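Local coordinates for protein serine-tRNA ligase (Naegleria fowleri, PDB 6BLJ) that probably attaches serine to its cognate tRNA in the cytoplasm as a class II aminoacyl-tRNA synthetase, at residues 394-399 with 455-460. Numbering follows the deposited sequence.
Sequences WFPGAD and IVENYQ
Glu-457, near the C-terminal end of helix 448-458, reaches into the type I beta turn Phe-395 to Ala-398. Glu-457 CB packs against Pro-396, 3.8 Å from CD of that ring. With chi1 at -74°, CG swings to the side opposite the carbonyl carbon; beyond it the chain is extended and brings the carboxylate up to the turn's backbone. Glu-457 CD lies 3.7 Å from Gly-397 N. Glu-457 OE1 accepts a hydrogen bond from that N at 2.9 Å, the N-H coming in well out of the carboxylate plane (60°). Glu-457 OE1 also lies 3.2 Å from Phe-395 C and at the edge of the Phe-395 ring. Glu-457 OE2 takes a hydrogen bond from His-191 N, so both oxygens have a main-chain donor. One residue on, Asn-458 ND2 gives a nearly straight hydrogen bond to Trp-394 O at 2.9 Å, and another to Cys-454 O. Asn-458 OD1 sits 3.3 Å from Trp-394 CD1, in the indole plane. Gln-460 NE2 hydrogen-bonds back to Glu-457 O, just past the helix end. The contact thus ties the loop between antiparallel strands 387-394 and 404-412 of the class II core sheet to the last turn of helix 448-458, with the start of helix 191-197 alongside.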
loop_
_atom_site.group_PDB
_atom_site.type_symbol
_atom_site.label_atom_id
_atom_site.label_comp_id
_atom_site.label_asym_id
_atom_site.label_seq_id
_atom_site.Cartn_x
_atom_site.Cartn_y
_atom_site.Cartn_z
ATOM N N TRP A 394 -4.909 -12.597 -31.865
ATOM C CA TRP A 394 -4.706 -11.587 -32.899
ATOM C C TRP A 394 -5.632 -10.388 -32.695
ATOM O O TRP A 394 -6.855 -10.545 -32.604
ATOM C CB TRP A 394 -4.969 -12.247 -34.259
ATOM C CG TRP A 394 -4.887 -11.398 -35.477
ATOM C CD1 TRP A 394 -5.929 -11.028 -36.294
ATOM C CD2 TRP A 394 -3.703 -10.838 -36.060
ATOM N NE1 TRP A 394 -5.460 -10.264 -37.342
ATOM C CE2 TRP A 394 -4.100 -10.129 -37.218
ATOM C CE3 TRP A 394 -2.346 -10.856 -35.710
ATOM C CZ2 TRP A 394 -3.186 -9.458 -38.034
ATOM C CZ3 TRP A 394 -1.439 -10.183 -36.521
ATOM C CH2 TRP A 394 -1.868 -9.494 -37.672
ATOM N N PHE A 395 -5.053 -9.187 -32.666
ATOM C CA PHE A 395 -5.793 -7.930 -32.570
ATOM C C PHE A 395 -5.516 -7.108 -33.825
ATOM O O PHE A 395 -4.538 -6.346 -33.872
ATOM C CB PHE A 395 -5.400 -7.147 -31.308
ATOM C CG PHE A 395 -5.995 -7.688 -30.030
ATOM C CD1 PHE A 395 -5.431 -8.783 -29.391
ATOM C CD2 PHE A 395 -7.117 -7.093 -29.463
ATOM C CE1 PHE A 395 -5.970 -9.270 -28.213
ATOM C CE2 PHE A 395 -7.665 -7.574 -28.275
ATOM C CZ PHE A 395 -7.088 -8.667 -27.648
ATOM N N PRO A 396 -6.340 -7.237 -34.877
ATOM C CA PRO A 396 -6.017 -6.571 -36.159
ATOM C C PRO A 396 -6.068 -5.049 -36.107
ATOM O O PRO A 396 -5.577 -4.393 -37.041
ATOM C CB PRO A 396 -7.081 -7.119 -37.134
ATOM C CG PRO A 396 -8.243 -7.523 -36.245
ATOM C CD PRO A 396 -7.602 -8.005 -34.936
ATOM N N GLY A 397 -6.660 -4.465 -35.077
ATOM C CA GLY A 397 -6.627 -3.030 -34.932
ATOM C C GLY A 397 -5.478 -2.494 -34.105
ATOM O O GLY A 397 -5.405 -1.280 -33.903
ATOM N N ALA A 398 -4.581 -3.346 -33.604
ATOM C CA ALA A 398 -3.532 -2.854 -32.713
ATOM C C ALA A 398 -2.536 -1.976 -33.449
ATOM O O ALA A 398 -2.377 -2.053 -34.672
ATOM C CB ALA A 398 -2.764 -4.010 -32.076
ATOM N N ASP A 399 -1.832 -1.154 -32.668
ATOM C CA ASP A 399 -0.691 -0.424 -33.198
ATOM C C ASP A 399 0.353 -1.424 -33.673
ATOM O O ASP A 399 0.481 -2.525 -33.129
ATOM C CB ASP A 399 -0.094 0.505 -32.128
ATOM C CG ASP A 399 -1.082 1.560 -31.659
ATOM O OD1 ASP A 399 -1.907 2.000 -32.489
ATOM O OD2 ASP A 399 -1.050 1.933 -30.462
ATOM N N ILE A 455 -12.946 -9.925 -29.937
ATOM C CA ILE A 455 -14.055 -10.271 -30.822
ATOM C C ILE A 455 -14.428 -9.086 -31.702
ATOM O O ILE A 455 -14.557 -9.220 -32.922
ATOM C CB ILE A 455 -15.265 -10.763 -30.010
ATOM C CG1 ILE A 455 -14.986 -12.147 -29.416
ATOM C CG2 ILE A 455 -16.543 -10.767 -30.883
ATOM C CD1 ILE A 455 -16.092 -12.637 -28.481
ATOM N N VAL A 456 -14.600 -7.901 -31.102
ATOM C CA VAL A 456 -15.131 -6.808 -31.915
ATOM C C VAL A 456 -14.130 -6.404 -32.996
ATOM O O VAL A 456 -14.537 -5.997 -34.091
ATOM C CB VAL A 456 -15.571 -5.609 -31.036
ATOM C CG1 VAL A 456 -16.660 -6.037 -30.015
ATOM C CG2 VAL A 456 -14.394 -4.915 -30.360
ATOM N N GLU A 457 -12.815 -6.533 -32.733
ATOM C CA GLU A 457 -11.827 -6.226 -33.771
ATOM C C GLU A 457 -11.828 -7.264 -34.888
ATOM O O GLU A 457 -11.718 -6.913 -36.067
ATOM C CB GLU A 457 -10.425 -6.110 -33.176
ATOM C CG GLU A 457 -10.207 -4.817 -32.373
ATOM C CD GLU A 457 -8.737 -4.561 -32.060
ATOM O OE1 GLU A 457 -7.849 -5.270 -32.602
ATOM O OE2 GLU A 457 -8.473 -3.654 -31.250
ATOM N N ASN A 458 -11.946 -8.544 -34.548
ATOM C CA ASN A 458 -11.874 -9.560 -35.592
ATOM C C ASN A 458 -13.167 -9.696 -36.386
ATOM O O ASN A 458 -13.116 -10.153 -37.534
ATOM C CB ASN A 458 -11.493 -10.905 -34.983
ATOM C CG ASN A 458 -10.014 -10.989 -34.685
ATOM O OD1 ASN A 458 -9.197 -11.177 -35.587
ATOM N ND2 ASN A 458 -9.654 -10.787 -33.419
ATOM N N TYR A 459 -14.307 -9.291 -35.818
ATOM C CA TYR A 459 -15.612 -9.442 -36.465
ATOM C C TYR A 459 -16.186 -8.111 -36.948
ATOM O O TYR A 459 -17.365 -8.050 -37.319
ATOM C CB TYR A 459 -16.597 -10.131 -35.503
ATOM C CG TYR A 459 -16.358 -11.624 -35.412
ATOM C CD1 TYR A 459 -17.066 -12.514 -36.216
ATOM C CD2 TYR A 459 -15.389 -12.149 -34.543
ATOM C CE1 TYR A 459 -16.839 -13.903 -36.155
ATOM C CE2 TYR A 459 -15.147 -13.539 -34.486
ATOM C CZ TYR A 459 -15.880 -14.404 -35.298
ATOM O OH TYR A 459 -15.667 -15.768 -35.258
ATOM N N GLN A 460 -15.383 -7.048 -36.961
ATOM C CA GLN A 460 -15.865 -5.747 -37.398
ATOM C C GLN A 460 -16.134 -5.745 -38.900
ATOM O O GLN A 460 -15.538 -6.507 -39.664
ATOM C CB GLN A 460 -14.845 -4.658 -37.046
ATOM C CG GLN A 460 -13.540 -4.751 -37.832
ATOM C CD GLN A 460 -12.530 -3.681 -37.432
ATOM O OE1 GLN A 460 -12.717 -2.488 -37.709
ATOM N NE2 GLN A 460 -11.472 -4.100 -36.743
#